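Local structure of glucanase (Clostridium thermocellum, 5GXX) at residues Cys20-Pro25 with Glu89-Phe94; Tyr16-Gln21 with Tyr414-Val419; Phe94-Leu99 with Ala150-Gly155. The protein probably hydrolyses beta-1,4-glucosidic bonds inside cellulose chains, acting as a family 9 endoglucanase of the cellulosome. The protein carries 1 engineered substitution. All coordinates share one frame; numbering follows the deposited sequence.

Contact 1 of 3, residues Cys20-Pro25 with Glu89-Phe94; sequences CQQAGP and ERNLAF
The side chain of Gln22 lies across one face of the Phe94 ring, its amide stacked on it, and this stack carries most of the contact. With the chain extended beyond CG (chi2 176°), CG makes a CH-pi contact, 4.0 Å from the centroid of the Phe94 ring, and the terminal amide follows on the same face. The amide and ring planes are only 25° apart, and Gln22 NE2 stands 3.7 Å above the ring plane, out toward the rim. Two backbone carbonyls meet the edge of the same ring, both in its plane. Ala23 O comes to 3.4 Å from Phe94 CZ, and Pro25 O, beyond a cis peptide bond, sits 3.7 Å from Phe94 CE1. These oxygens face the weakly positive C-H rim; Ala23 O is buried here without a hydrogen-bond partner.

The polar link runs through water. Gln22 NE2 is 3.5 Å from Asn91 OD1, and a single water bridges them: it accepts from Gln22 NE2 and donates to both Asn91 OD1, at 2.6 Å, and Asn91 O, at 2.9 Å. Gln22 OE1 takes a second-shell hydrogen bond from Asn30 ND2, consistent with NE2 pointing to the water, while Asn91 ND2 gives hydrogen bonds to His87 O and Glu19 OE2, consistent with OD1 being turned to the water. The contact thus fastens the loop that follows helix 7-20 onto the flank of helix 85-101, a loop-on-helix packing within the (alpha/alpha)6 barrel characteristic of family 9 glycoside hydrolases.

Contact 2 of 3, residues Tyr16-Gln21 with Tyr414-Val419; sequences YFYECQ and YNAGFV
The amide of Asn415 slips in beside two aromatic rings and is turned differently toward each. Against Phe17 the planes are 31° apart: OD1 lies over one face near the rim, while Asn415 CG and ND2 are each 3.6 Å from Phe17 CD2. Phe17 has CG anti to the backbone N (chi1 169°), which swings its ring out to meet the amide; Gln21 CG covers the opposite face. Against Tyr18 the amide stands nearly perpendicular, and the two side chains slide past each other in opposite directions, Asn415 CB coming to 3.3 Å from Tyr18 OH.

The phenol reaches the backbone of the other helix. Tyr18 OH is 3.1 Å from Ala416 N, but the angle is poor for a bond, and the hydroxyl instead donates to Cys412 O. Farther along, Val419 CG2 rests near the plane of the Tyr18 ring, 4.3 Å from CE2.

The buried amide is held by hydrogen bonds at both ends: ND2 gives to Gly386 O and Ala14 O, and OD1 accepts from Leu388 N. The axes of segments 16-20 and 414-419 run roughly antiparallel, at 158°, and come no nearer than 11.0 Å. Here the first helix of the catalytic domain meets its last, 412-429, as befits the closed (alpha/alpha)6 barrel of family 9.

Contact 3 of 3, residues Phe94-Leu99 with Ala150-Gly155; sequences FALDYL and AALAVG
Leu96 drives into the surface of helix 142-158 and makes the tight part of this interface, in which the side chains that meet are all apolar. Its CG lies anti to the carbonyl carbon (chi1 -64°), which carries both methyls across to the other helix. CD1 settles on the bare backbone of Gly155, 3.6 Å from its CA, filling the place beside the glycine where a side chain would otherwise project. The other branch, CD2, sits 3.6 Å from Ala151 O and also touches Leu152 CD2 at 3.9 Å. At this point the backbones draw close, the CA atoms of Leu96 and Leu152 being 6.4 Å apart. One turn on, Leu99 CD1 meets Ala151 CB at 3.8 Å, so the one methyl of Ala151 serves both leucines, which reach it side by side.

Packing eases beyond that. Leu99 CB and Leu152 CD1 are 4.1 Å apart, and Leu152 is also covered by Tyr164, Ala168 and Tyr171 of helix 162-178. On the solvent side, Asp97 turns its CB away from the partner helix, and its carboxylate, in an exposed residue, is hydrogen-bonded through OD1 to Tyr164 OH.

The axes of the two segments are inclined at 129° between their N-to-C directions and come within 10.1 Å, while Ala62 and Ala66 of helix 58-75 close in on Leu99 and Ala151. Leucines of helix 85-101 set against Ala151 and Gly155 of helix 142-158 are plain helix-helix packing within the (alpha/alpha)6 barrel of family 9.

All three contacts lie in the catalytic domain, apart from the beta-rich C-terminal region. Contacts 1 and 2 start from the same place, the end of helix 7-20 and the loop beyond it, and their centres are 10 Å apart; they touch through Glu19 and Asn91. Contacts 1 and 3 share Phe94 and use successive parts of helix 85-101, with centres 11 Å apart. Contacts 2 and 3 do not touch, their centres being 15 Å apart. In sequence, contact 2 spans nearly the whole domain and encloses contact 3, whereas contact 1 closes before contact 3 opens. Helix 85-101 thus links the domain's N-terminal segment to helix 142-158, while contact 2 joins the domain's two ends.

Contact 1 of 3, residues Cys20-Pro25 with Glu89-Phe94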
ATOM      1  N   CYS A  20     -18.195 -26.986  22.540  1.00 11.52           N
ATOM      2  CA  CYS A  20     -17.821 -25.988  21.536  1.00 11.55           C
ATOM      3  C   CYS A  20     -16.853 -24.935  22.102  1.00 10.99           C
ATOM      4  O   CYS A  20     -16.137 -24.276  21.343  1.00 11.21           O
ATOM      5  CB  CYS A  20     -19.076 -25.281  21.039  1.00 11.94           C
ATOM      6  SG  CYS A  20     -20.221 -26.361  20.182  1.00 12.30           S
ATOM      7  N   GLN A  21     -16.842 -24.791  23.426  1.00 11.81           N
ATOM      8  CA  GLN A  21     -16.052 -23.759  24.099  1.00 11.69           C
ATOM      9  C   GLN A  21     -14.695 -24.258  24.569  1.00 13.53           C
ATOM     10  O   GLN A  21     -13.906 -23.484  25.124  1.00 13.24           O
ATOM     11  CB  GLN A  21     -16.806 -23.220  25.317  1.00 12.05           C
ATOM     12  CG  GLN A  21     -18.153 -22.583  24.996  1.00 11.87           C
ATOM     13  CD  GLN A  21     -18.017 -21.363  24.117  1.00 10.48           C
ATOM     14  OE1 GLN A  21     -18.149 -21.452  22.906  1.00 13.80           O
ATOM     15  NE2 GLN A  21     -17.677 -20.226  24.722  1.00 13.39           N
ATOM     16  N   GLN A  22     -14.423 -25.544  24.380  1.00 12.24           N
ATOM     17  CA  GLN A  22     -13.211 -26.117  24.956  1.00 12.80           C
ATOM     18  C   GLN A  22     -11.918 -25.625  24.319  1.00 12.42           C
ATOM     19  O   GLN A  22     -11.783 -25.606  23.092  1.00 12.67           O
ATOM     20  CB  GLN A  22     -13.257 -27.644  24.938  1.00 12.32           C
ATOM     21  CG  GLN A  22     -14.267 -28.203  25.920  1.00 11.98           C
ATOM     22  CD  GLN A  22     -14.389 -29.716  25.821  1.00 11.91           C
ATOM     23  OE1 GLN A  22     -13.993 -30.327  24.821  1.00 15.30           O
ATOM     24  NE2 GLN A  22     -15.001 -30.322  26.848  1.00 13.74           N
ATOM     25  N   ALA A  23     -10.987 -25.220  25.177  1.00 13.16           N
ATOM     26  CA  ALA A  23      -9.646 -24.888  24.718  1.00 13.69           C
ATOM     27  C   ALA A  23      -8.798 -26.154  24.690  1.00 14.01           C
ATOM     28  O   ALA A  23      -9.126 -27.154  25.336  1.00 14.68           O
ATOM     29  CB  ALA A  23      -9.043 -23.820  25.614  1.00 14.96           C
ATOM     30  N   GLY A  24      -7.728 -26.125  23.899  1.00 14.34           N
ATOM     31  CA  GLY A  24      -6.837 -27.274  23.789  1.00 14.94           C
ATOM     32  C   GLY A  24      -6.071 -27.622  25.051  1.00 16.23           C
ATOM     33  O   GLY A  24      -5.731 -26.748  25.860  1.00 15.94           O
ATOM     34  N   PRO A  25      -5.723 -28.907  25.213  1.00 16.43           N
ATOM     35  CA  PRO A  25      -6.066 -29.981  24.286  1.00 16.08           C
ATOM     36  C   PRO A  25      -7.487 -30.509  24.511  1.00 15.27           C
ATOM     37  O   PRO A  25      -7.940 -30.629  25.649  1.00 15.84           O
ATOM     38  CB  PRO A  25      -5.011 -31.048  24.588  1.00 16.87           C
ATOM     39  CG  PRO A  25      -4.754 -30.867  26.064  1.00 16.78           C
ATOM     40  CD  PRO A  25      -4.844 -29.367  26.302  1.00 17.22           C
ATOM     41  N   GLU A  89     -21.397 -34.391  33.614  1.00 15.97           N
ATOM     42  CA  GLU A  89     -20.293 -34.650  34.531  1.00 15.66           C
ATOM     43  C   GLU A  89     -18.910 -34.414  33.936  1.00 15.47           C
ATOM     44  O   GLU A  89     -18.088 -33.706  34.524  1.00 16.91           O
ATOM     45  CB  GLU A  89     -20.379 -36.068  35.094  1.00 15.99           C
ATOM     46  CG  GLU A  89     -21.404 -36.162  36.221  1.00 16.12           C
ATOM     47  CD  GLU A  89     -21.673 -37.578  36.664  1.00 19.64           C
ATOM     48  OE1 GLU A  89     -21.153 -38.520  36.030  1.00 25.91           O
ATOM     49  OE2 GLU A  89     -22.428 -37.737  37.642  1.00 24.33           O
ATOM     50  N   ARG A  90     -18.642 -34.998  32.775  1.00 15.86           N
ATOM     51  CA  ARG A  90     -17.321 -34.860  32.167  1.00 15.26           C
ATOM     52  C   ARG A  90     -17.080 -33.461  31.602  1.00 15.19           C
ATOM     53  O   ARG A  90     -15.951 -32.972  31.613  1.00 14.95           O
ATOM     54  CB  ARG A  90     -17.032 -35.957  31.137  1.00 14.76           C
ATOM     55  CG  ARG A  90     -17.887 -35.937  29.868  1.00 16.28           C
ATOM     56  CD  ARG A  90     -17.690 -37.269  29.144  1.00 18.45           C
ATOM     57  NE  ARG A  90     -18.357 -37.273  27.843  1.00 17.77           N
ATOM     58  CZ  ARG A  90     -18.388 -38.293  26.991  1.00 19.64           C
ATOM     59  NH1 ARG A  90     -17.799 -39.446  27.294  1.00 20.17           N
ATOM     60  NH2 ARG A  90     -19.002 -38.144  25.819  1.00 20.24           N
ATOM     61  N   ASN A  91     -18.134 -32.787  31.147  1.00 13.56           N
ATOM     62  CA  ASN A  91     -17.966 -31.385  30.779  1.00 13.23           C
ATOM     63  C   ASN A  91     -17.589 -30.519  31.979  1.00 12.72           C
ATOM     64  O   ASN A  91     -16.733 -29.644  31.860  1.00 12.44           O
ATOM     65  CB  ASN A  91     -19.213 -30.857  30.067  1.00 13.27           C
ATOM     66  CG  ASN A  91     -19.123 -31.085  28.580  1.00 15.07           C
ATOM     67  OD1 ASN A  91     -18.363 -30.410  27.888  1.00 15.11           O
ATOM     68  ND2 ASN A  91     -19.830 -32.090  28.086  1.00 15.10           N
ATOM     69  N   LEU A  92     -18.210 -30.780  33.121  1.00 14.06           N
ATOM     70  CA  LEU A  92     -17.839 -30.078  34.339  1.00 12.76           C
ATOM     71  C   LEU A  92     -16.378 -30.387  34.690  1.00 15.13           C
ATOM     72  O   LEU A  92     -15.623 -29.459  34.995  1.00 14.85           O
ATOM     73  CB  LEU A  92     -18.788 -30.435  35.492  1.00 14.29           C
ATOM     74  CG  LEU A  92     -18.375 -29.928  36.872  1.00 15.07           C
ATOM     75  CD1 LEU A  92     -18.199 -28.407  36.909  1.00 15.50           C
ATOM     76  CD2 LEU A  92     -19.385 -30.372  37.902  1.00 17.81           C
ATOM     77  N   ALA A  93     -15.980 -31.657  34.607  1.00 14.94           N
ATOM     78  CA  ALA A  93     -14.637 -32.042  35.059  1.00 16.56           C
ATOM     79  C   ALA A  93     -13.570 -31.318  34.262  1.00 17.11           C
ATOM     80  O   ALA A  93     -12.514 -30.978  34.784  1.00 18.06           O
ATOM     81  CB  ALA A  93     -14.431 -33.559  34.964  1.00 16.97           C
ATOM     82  N   PHE A  94     -13.841 -31.115  32.980  1.00 16.88           N
ATOM     83  CA  PHE A  94     -12.903 -30.446  32.089  1.00 16.20           C
ATOM     84  C   PHE A  94     -12.583 -29.042  32.608  1.00 16.62           C
ATOM     85  O   PHE A  94     -11.426 -28.617  32.611  1.00 16.96           O
ATOM     86  CB  PHE A  94     -13.482 -30.423  30.664  1.00 15.83           C
ATOM     87  CG  PHE A  94     -12.518 -29.936  29.631  1.00 17.38           C
ATOM     88  CD1 PHE A  94     -11.668 -30.839  29.003  1.00 18.61           C
ATOM     89  CD2 PHE A  94     -12.466 -28.597  29.275  1.00 19.17           C
ATOM     90  CE1 PHE A  94     -10.746 -30.420  28.055  1.00 21.65           C
ATOM     91  CE2 PHE A  94     -11.546 -28.177  28.322  1.00 18.65           C
ATOM     92  CZ  PHE A  94     -10.692 -29.080  27.711  1.00 18.68           C
TER
HETATM   93  O   HOH W   1     -16.402 -29.072  29.022  1.00 13.01           O

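Contact 2 of 3, residues Tyr16-Gln21 with Tyr414-Val419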
ATOM      1  N   TYR A  16     -23.821 -29.619  25.272  1.00 11.43           N
ATOM      2  CA  TYR A  16     -22.942 -29.713  24.100  1.00 10.80           C
ATOM      3  C   TYR A  16     -22.300 -28.368  23.814  1.00 10.97           C
ATOM      4  O   TYR A  16     -21.152 -28.322  23.369  1.00 12.13           O
ATOM      5  CB  TYR A  16     -23.747 -30.221  22.891  1.00 12.02           C
ATOM      6  CG  TYR A  16     -23.038 -30.211  21.554  1.00 11.66           C
ATOM      7  CD1 TYR A  16     -23.093 -29.090  20.708  1.00 11.33           C
ATOM      8  CD2 TYR A  16     -22.329 -31.328  21.114  1.00 10.09           C
ATOM      9  CE1 TYR A  16     -22.488 -29.091  19.470  1.00 12.11           C
ATOM     10  CE2 TYR A  16     -21.733 -31.360  19.841  1.00 11.32           C
ATOM     11  CZ  TYR A  16     -21.817 -30.234  19.043  1.00 12.45           C
ATOM     12  OH  TYR A  16     -21.232 -30.213  17.809  1.00 14.54           O
ATOM     13  N   PHE A  17     -23.030 -27.277  24.062  1.00 11.47           N
ATOM     14  CA  PHE A  17     -22.423 -25.948  23.958  1.00 11.34           C
ATOM     15  C   PHE A  17     -21.040 -25.875  24.612  1.00 10.97           C
ATOM     16  O   PHE A  17     -20.109 -25.336  24.000  1.00 10.50           O
ATOM     17  CB  PHE A  17     -23.377 -24.875  24.509  1.00  9.74           C
ATOM     18  CG  PHE A  17     -22.727 -23.524  24.678  1.00 11.59           C
ATOM     19  CD1 PHE A  17     -22.472 -22.694  23.593  1.00 11.45           C
ATOM     20  CD2 PHE A  17     -22.370 -23.089  25.941  1.00 10.47           C
ATOM     21  CE1 PHE A  17     -21.875 -21.440  23.750  1.00 12.31           C
ATOM     22  CE2 PHE A  17     -21.806 -21.807  26.134  1.00 15.20           C
ATOM     23  CZ  PHE A  17     -21.534 -20.988  25.035  1.00  9.28           C
ATOM     24  N   TYR A  18     -20.905 -26.405  25.830  1.00 10.98           N
ATOM     25  CA  TYR A  18     -19.611 -26.310  26.511  1.00 11.28           C
ATOM     26  C   TYR A  18     -18.490 -27.020  25.756  1.00 12.36           C
ATOM     27  O   TYR A  18     -17.335 -26.582  25.806  1.00 12.63           O
ATOM     28  CB  TYR A  18     -19.709 -26.780  27.959  1.00 11.83           C
ATOM     29  CG  TYR A  18     -20.529 -25.812  28.774  1.00 11.44           C
ATOM     30  CD1 TYR A  18     -19.952 -24.653  29.291  1.00  9.17           C
ATOM     31  CD2 TYR A  18     -21.897 -26.019  28.973  1.00 10.54           C
ATOM     32  CE1 TYR A  18     -20.712 -23.727  29.986  1.00  9.54           C
ATOM     33  CE2 TYR A  18     -22.664 -25.107  29.685  1.00 10.84           C
ATOM     34  CZ  TYR A  18     -22.063 -23.965  30.184  1.00 12.47           C
ATOM     35  OH  TYR A  18     -22.788 -23.060  30.923  1.00 11.28           O
ATOM     36  N   GLU A  19     -18.795 -28.088  25.019  1.00 10.67           N
ATOM     37  CA  GLU A  19     -17.758 -28.724  24.193  1.00 11.21           C
ATOM     38  C   GLU A  19     -17.298 -27.832  23.038  1.00 11.81           C
ATOM     39  O   GLU A  19     -16.152 -27.901  22.583  1.00 13.13           O
ATOM     40  CB  GLU A  19     -18.249 -30.071  23.664  1.00 11.71           C
ATOM     41  CG  GLU A  19     -18.364 -31.060  24.811  1.00 15.11           C
ATOM     42  CD  GLU A  19     -18.994 -32.399  24.439  1.00 13.14           C
ATOM     43  OE1 GLU A  19     -18.763 -32.919  23.340  1.00 13.78           O
ATOM     44  OE2 GLU A  19     -19.729 -32.918  25.295  1.00 16.32           O
ATOM     45  N   CYS A  20     -18.195 -26.986  22.540  1.00 11.52           N
ATOM     46  CA  CYS A  20     -17.821 -25.988  21.536  1.00 11.55           C
ATOM     47  C   CYS A  20     -16.853 -24.935  22.102  1.00 10.99           C
ATOM     48  O   CYS A  20     -16.137 -24.276  21.343  1.00 11.21           O
ATOM     49  CB  CYS A  20     -19.076 -25.281  21.039  1.00 11.94           C
ATOM     50  SG  CYS A  20     -20.221 -26.361  20.182  1.00 12.30           S
ATOM     51  N   GLN A  21     -16.842 -24.791  23.426  1.00 11.81           N
ATOM     52  CA  GLN A  21     -16.052 -23.759  24.099  1.00 11.69           C
ATOM     53  C   GLN A  21     -14.695 -24.258  24.569  1.00 13.53           C
ATOM     54  O   GLN A  21     -13.906 -23.484  25.124  1.00 13.24           O
ATOM     55  CB  GLN A  21     -16.806 -23.220  25.317  1.00 12.05           C
ATOM     56  CG  GLN A  21     -18.153 -22.583  24.996  1.00 11.87           C
ATOM     57  CD  GLN A  21     -18.017 -21.363  24.117  1.00 10.48           C
ATOM     58  OE1 GLN A  21     -18.149 -21.452  22.906  1.00 13.80           O
ATOM     59  NE2 GLN A  21     -17.677 -20.226  24.722  1.00 13.39           N
ATOM     60  N   TYR A 414     -24.100 -17.608  30.400  1.00 10.20           N
ATOM     61  CA  TYR A 414     -25.453 -17.547  29.834  1.00  9.41           C
ATOM     62  C   TYR A 414     -26.064 -18.941  29.921  1.00 10.17           C
ATOM     63  O   TYR A 414     -27.251 -19.094  30.209  1.00 10.79           O
ATOM     64  CB  TYR A 414     -25.385 -17.135  28.364  1.00 10.46           C
ATOM     65  CG  TYR A 414     -25.250 -15.656  28.090  1.00 11.86           C
ATOM     66  CD1 TYR A 414     -24.664 -14.803  29.014  1.00 11.13           C
ATOM     67  CD2 TYR A 414     -25.651 -15.137  26.865  1.00 10.28           C
ATOM     68  CE1 TYR A 414     -24.497 -13.458  28.747  1.00 10.58           C
ATOM     69  CE2 TYR A 414     -25.519 -13.782  26.594  1.00 12.11           C
ATOM     70  CZ  TYR A 414     -24.957 -12.952  27.541  1.00 10.47           C
ATOM     71  OH  TYR A 414     -24.782 -11.604  27.295  1.00 14.32           O
ATOM     72  N   ASN A 415     -25.270 -19.975  29.649  1.00  9.75           N
ATOM     73  CA  ASN A 415     -25.785 -21.346  29.628  1.00  9.64           C
ATOM     74  C   ASN A 415     -25.855 -22.031  30.986  1.00 11.33           C
ATOM     75  O   ASN A 415     -26.510 -23.059  31.112  1.00 11.04           O
ATOM     76  CB  ASN A 415     -24.999 -22.220  28.636  1.00  9.85           C
ATOM     77  CG  ASN A 415     -25.621 -22.252  27.253  1.00 12.51           C
ATOM     78  OD1 ASN A 415     -25.923 -21.215  26.662  1.00 11.06           O
ATOM     79  ND2 ASN A 415     -25.854 -23.460  26.740  1.00 10.84           N
ATOM     80  N   ALA A 416     -25.201 -21.477  32.008  1.00 10.71           N
ATOM     81  CA  ALA A 416     -24.913 -22.258  33.216  1.00 13.13           C
ATOM     82  C   ALA A 416     -26.134 -22.508  34.093  1.00 12.74           C
ATOM     83  O   ALA A 416     -26.486 -23.665  34.362  1.00 12.16           O
ATOM     84  CB  ALA A 416     -23.784 -21.625  33.996  1.00 14.46           C
ATOM     85  N   GLY A 417     -26.805 -21.449  34.533  1.00 11.59           N
ATOM     86  CA  GLY A 417     -28.043 -21.620  35.302  1.00 10.82           C
ATOM     87  C   GLY A 417     -29.117 -22.277  34.443  1.00 11.32           C
ATOM     88  O   GLY A 417     -29.938 -23.063  34.932  1.00 10.81           O
ATOM     89  N   PHE A 418     -29.132 -21.936  33.157  1.00 11.29           N
ATOM     90  CA  PHE A 418     -30.052 -22.534  32.171  1.00 10.52           C
ATOM     91  C   PHE A 418     -30.012 -24.060  32.139  1.00 11.27           C
ATOM     92  O   PHE A 418     -31.048 -24.726  32.173  1.00 12.06           O
ATOM     93  CB  PHE A 418     -29.744 -21.889  30.817  1.00 10.10           C
ATOM     94  CG  PHE A 418     -30.614 -22.324  29.668  1.00 12.12           C
ATOM     95  CD1 PHE A 418     -31.998 -22.212  29.743  1.00 11.68           C
ATOM     96  CD2 PHE A 418     -30.019 -22.720  28.473  1.00 11.55           C
ATOM     97  CE1 PHE A 418     -32.777 -22.533  28.652  1.00 12.54           C
ATOM     98  CE2 PHE A 418     -30.801 -23.039  27.379  1.00 13.19           C
ATOM     99  CZ  PHE A 418     -32.169 -22.959  27.486  1.00 10.98           C
ATOM    100  N   VAL A 419     -28.819 -24.634  32.052  1.00 10.92           N
ATOM    101  CA  VAL A 419     -28.646 -26.060  32.303  1.00 10.83           C
ATOM    102  C   VAL A 419     -29.323 -26.567  33.575  1.00 11.33           C
ATOM    103  O   VAL A 419     -30.025 -27.576  33.521  1.00 11.95           O
ATOM    104  CB  VAL A 419     -27.150 -26.454  32.258  1.00  9.44           C
ATOM    105  CG1 VAL A 419     -26.958 -27.882  32.789  1.00 11.28           C
ATOM    106  CG2 VAL A 419     -26.634 -26.332  30.831  1.00 13.23           C
TER

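Contact 3 of 3, residues Phe94-Leu99 with Ala150-Gly155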
ATOM      1  N   PHE A  94     -13.841 -31.115  32.980  1.00 16.88           N
ATOM      2  CA  PHE A  94     -12.903 -30.446  32.089  1.00 16.20           C
ATOM      3  C   PHE A  94     -12.583 -29.042  32.608  1.00 16.62           C
ATOM      4  O   PHE A  94     -11.426 -28.617  32.611  1.00 16.96           O
ATOM      5  CB  PHE A  94     -13.482 -30.423  30.664  1.00 15.83           C
ATOM      6  CG  PHE A  94     -12.518 -29.936  29.631  1.00 17.38           C
ATOM      7  CD1 PHE A  94     -11.668 -30.839  29.003  1.00 18.61           C
ATOM      8  CD2 PHE A  94     -12.466 -28.597  29.275  1.00 19.17           C
ATOM      9  CE1 PHE A  94     -10.746 -30.420  28.055  1.00 21.65           C
ATOM     10  CE2 PHE A  94     -11.546 -28.177  28.322  1.00 18.65           C
ATOM     11  CZ  PHE A  94     -10.692 -29.080  27.711  1.00 18.68           C
ATOM     12  N   ALA A  95     -13.605 -28.313  33.047  1.00 15.68           N
ATOM     13  CA  ALA A  95     -13.402 -26.977  33.582  1.00 15.37           C
ATOM     14  C   ALA A  95     -12.708 -27.024  34.944  1.00 15.49           C
ATOM     15  O   ALA A  95     -11.790 -26.250  35.196  1.00 15.73           O
ATOM     16  CB  ALA A  95     -14.732 -26.224  33.681  1.00 14.17           C
ATOM     17  N   LEU A  96     -13.152 -27.921  35.821  1.00 15.80           N
ATOM     18  CA  LEU A  96     -12.538 -28.069  37.134  1.00 14.65           C
ATOM     19  C   LEU A  96     -11.054 -28.423  37.012  1.00 16.07           C
ATOM     20  O   LEU A  96     -10.253 -27.903  37.792  1.00 16.77           O
ATOM     21  CB  LEU A  96     -13.267 -29.102  38.001  1.00 15.04           C
ATOM     22  CG  LEU A  96     -14.706 -28.673  38.328  1.00 14.36           C
ATOM     23  CD1 LEU A  96     -15.402 -29.730  39.167  1.00 16.03           C
ATOM     24  CD2 LEU A  96     -14.819 -27.307  38.987  1.00 16.49           C
ATOM     25  N   ASP A  97     -10.678 -29.264  36.048  1.00 15.45           N
ATOM     26  CA  ASP A  97      -9.267 -29.615  35.867  1.00 16.19           C
ATOM     27  C   ASP A  97      -8.430 -28.369  35.595  1.00 17.07           C
ATOM     28  O   ASP A  97      -7.320 -28.230  36.104  1.00 17.99           O
ATOM     29  CB  ASP A  97      -9.081 -30.655  34.760  1.00 15.30           C
ATOM     30  CG  ASP A  97      -9.538 -32.035  35.190  1.00 18.51           C
ATOM     31  OD1 ASP A  97      -9.770 -32.248  36.397  1.00 20.46           O
ATOM     32  OD2 ASP A  97      -9.674 -32.922  34.324  1.00 20.84           O
ATOM     33  N   TYR A  98      -8.961 -27.471  34.770  1.00 16.70           N
ATOM     34  CA  TYR A  98      -8.342 -26.181  34.497  1.00 15.48           C
ATOM     35  C   TYR A  98      -8.196 -25.336  35.761  1.00 15.70           C
ATOM     36  O   TYR A  98      -7.114 -24.791  35.974  1.00 15.99           O
ATOM     37  CB  TYR A  98      -9.060 -25.431  33.357  1.00 14.76           C
ATOM     38  CG  TYR A  98      -8.680 -23.969  33.239  1.00 15.63           C
ATOM     39  CD1 TYR A  98      -9.379 -22.993  33.943  1.00 12.92           C
ATOM     40  CD2 TYR A  98      -7.622 -23.551  32.434  1.00 16.32           C
ATOM     41  CE1 TYR A  98      -9.053 -21.651  33.839  1.00 14.86           C
ATOM     42  CE2 TYR A  98      -7.280 -22.213  32.328  1.00 17.33           C
ATOM     43  CZ  TYR A  98      -7.991 -21.271  33.039  1.00 15.06           C
ATOM     44  OH  TYR A  98      -7.676 -19.932  32.961  1.00 17.90           O
ATOM     45  N   LEU A  99      -9.226 -25.248  36.600  1.00 16.25           N
ATOM     46  CA  LEU A  99      -9.120 -24.427  37.803  1.00 15.30           C
ATOM     47  C   LEU A  99      -8.012 -24.948  38.720  1.00 16.44           C
ATOM     48  O   LEU A  99      -7.251 -24.151  39.280  1.00 17.57           O
ATOM     49  CB  LEU A  99     -10.438 -24.367  38.571  1.00 13.91           C
ATOM     50  CG  LEU A  99     -11.630 -23.795  37.797  1.00 16.07           C
ATOM     51  CD1 LEU A  99     -12.858 -23.690  38.697  1.00 16.78           C
ATOM     52  CD2 LEU A  99     -11.266 -22.436  37.200  1.00 16.34           C
ATOM     53  N   ALA A 150     -15.429 -22.225  45.186  1.00 16.21           N
ATOM     54  CA  ALA A 150     -16.812 -22.677  45.227  1.00 14.32           C
ATOM     55  C   ALA A 150     -17.062 -23.746  44.169  1.00 14.38           C
ATOM     56  O   ALA A 150     -17.695 -24.771  44.444  1.00 14.13           O
ATOM     57  CB  ALA A 150     -17.754 -21.494  45.008  1.00 13.09           C
ATOM     58  N   ALA A 151     -16.555 -23.505  42.961  1.00 14.14           N
ATOM     59  CA  ALA A 151     -16.728 -24.444  41.849  1.00 14.82           C
ATOM     60  C   ALA A 151     -16.115 -25.791  42.193  1.00 15.03           C
ATOM     61  O   ALA A 151     -16.712 -26.851  41.982  1.00 14.09           O
ATOM     62  CB  ALA A 151     -16.097 -23.887  40.588  1.00 15.26           C
ATOM     63  N   LEU A 152     -14.922 -25.731  42.774  1.00 15.84           N
ATOM     64  CA  LEU A 152     -14.255 -26.962  43.185  1.00 15.36           C
ATOM     65  C   LEU A 152     -14.913 -27.644  44.386  1.00 16.47           C
ATOM     66  O   LEU A 152     -14.917 -28.878  44.490  1.00 16.14           O
ATOM     67  CB  LEU A 152     -12.763 -26.703  43.419  1.00 15.04           C
ATOM     68  CG  LEU A 152     -11.987 -26.422  42.126  1.00 17.83           C
ATOM     69  CD1 LEU A 152     -10.678 -25.691  42.416  1.00 19.17           C
ATOM     70  CD2 LEU A 152     -11.730 -27.699  41.319  1.00 16.44           C
ATOM     71  N   ALA A 153     -15.523 -26.862  45.264  1.00 16.81           N
ATOM     72  CA  ALA A 153     -16.225 -27.440  46.406  1.00 18.40           C
ATOM     73  C   ALA A 153     -17.445 -28.228  45.939  1.00 17.54           C
ATOM     74  O   ALA A 153     -17.585 -29.412  46.229  1.00 18.50           O
ATOM     75  CB  ALA A 153     -16.618 -26.364  47.402  1.00 16.52           C
ATOM     76  N   VAL A 154     -18.349 -27.579  45.212  1.00 16.94           N
ATOM     77  CA  VAL A 154     -19.467 -28.352  44.681  1.00 17.21           C
ATOM     78  C   VAL A 154     -19.039 -29.485  43.740  1.00 17.16           C
ATOM     79  O   VAL A 154     -19.583 -30.591  43.807  1.00 17.95           O
ATOM     80  CB  VAL A 154     -20.561 -27.446  44.076  1.00 16.41           C
ATOM     81  CG1 VAL A 154     -20.045 -26.629  42.871  1.00 14.84           C
ATOM     82  CG2 VAL A 154     -21.783 -28.275  43.725  1.00 17.78           C
ATOM     83  N   GLY A 155     -18.042 -29.247  42.888  1.00 15.54           N
ATOM     84  CA  GLY A 155     -17.539 -30.298  42.006  1.00 16.82           C
ATOM     85  C   GLY A 155     -17.058 -31.530  42.751  1.00 17.77           C
ATOM     86  O   GLY A 155     -17.284 -32.661  42.314  1.00 16.69           O
TER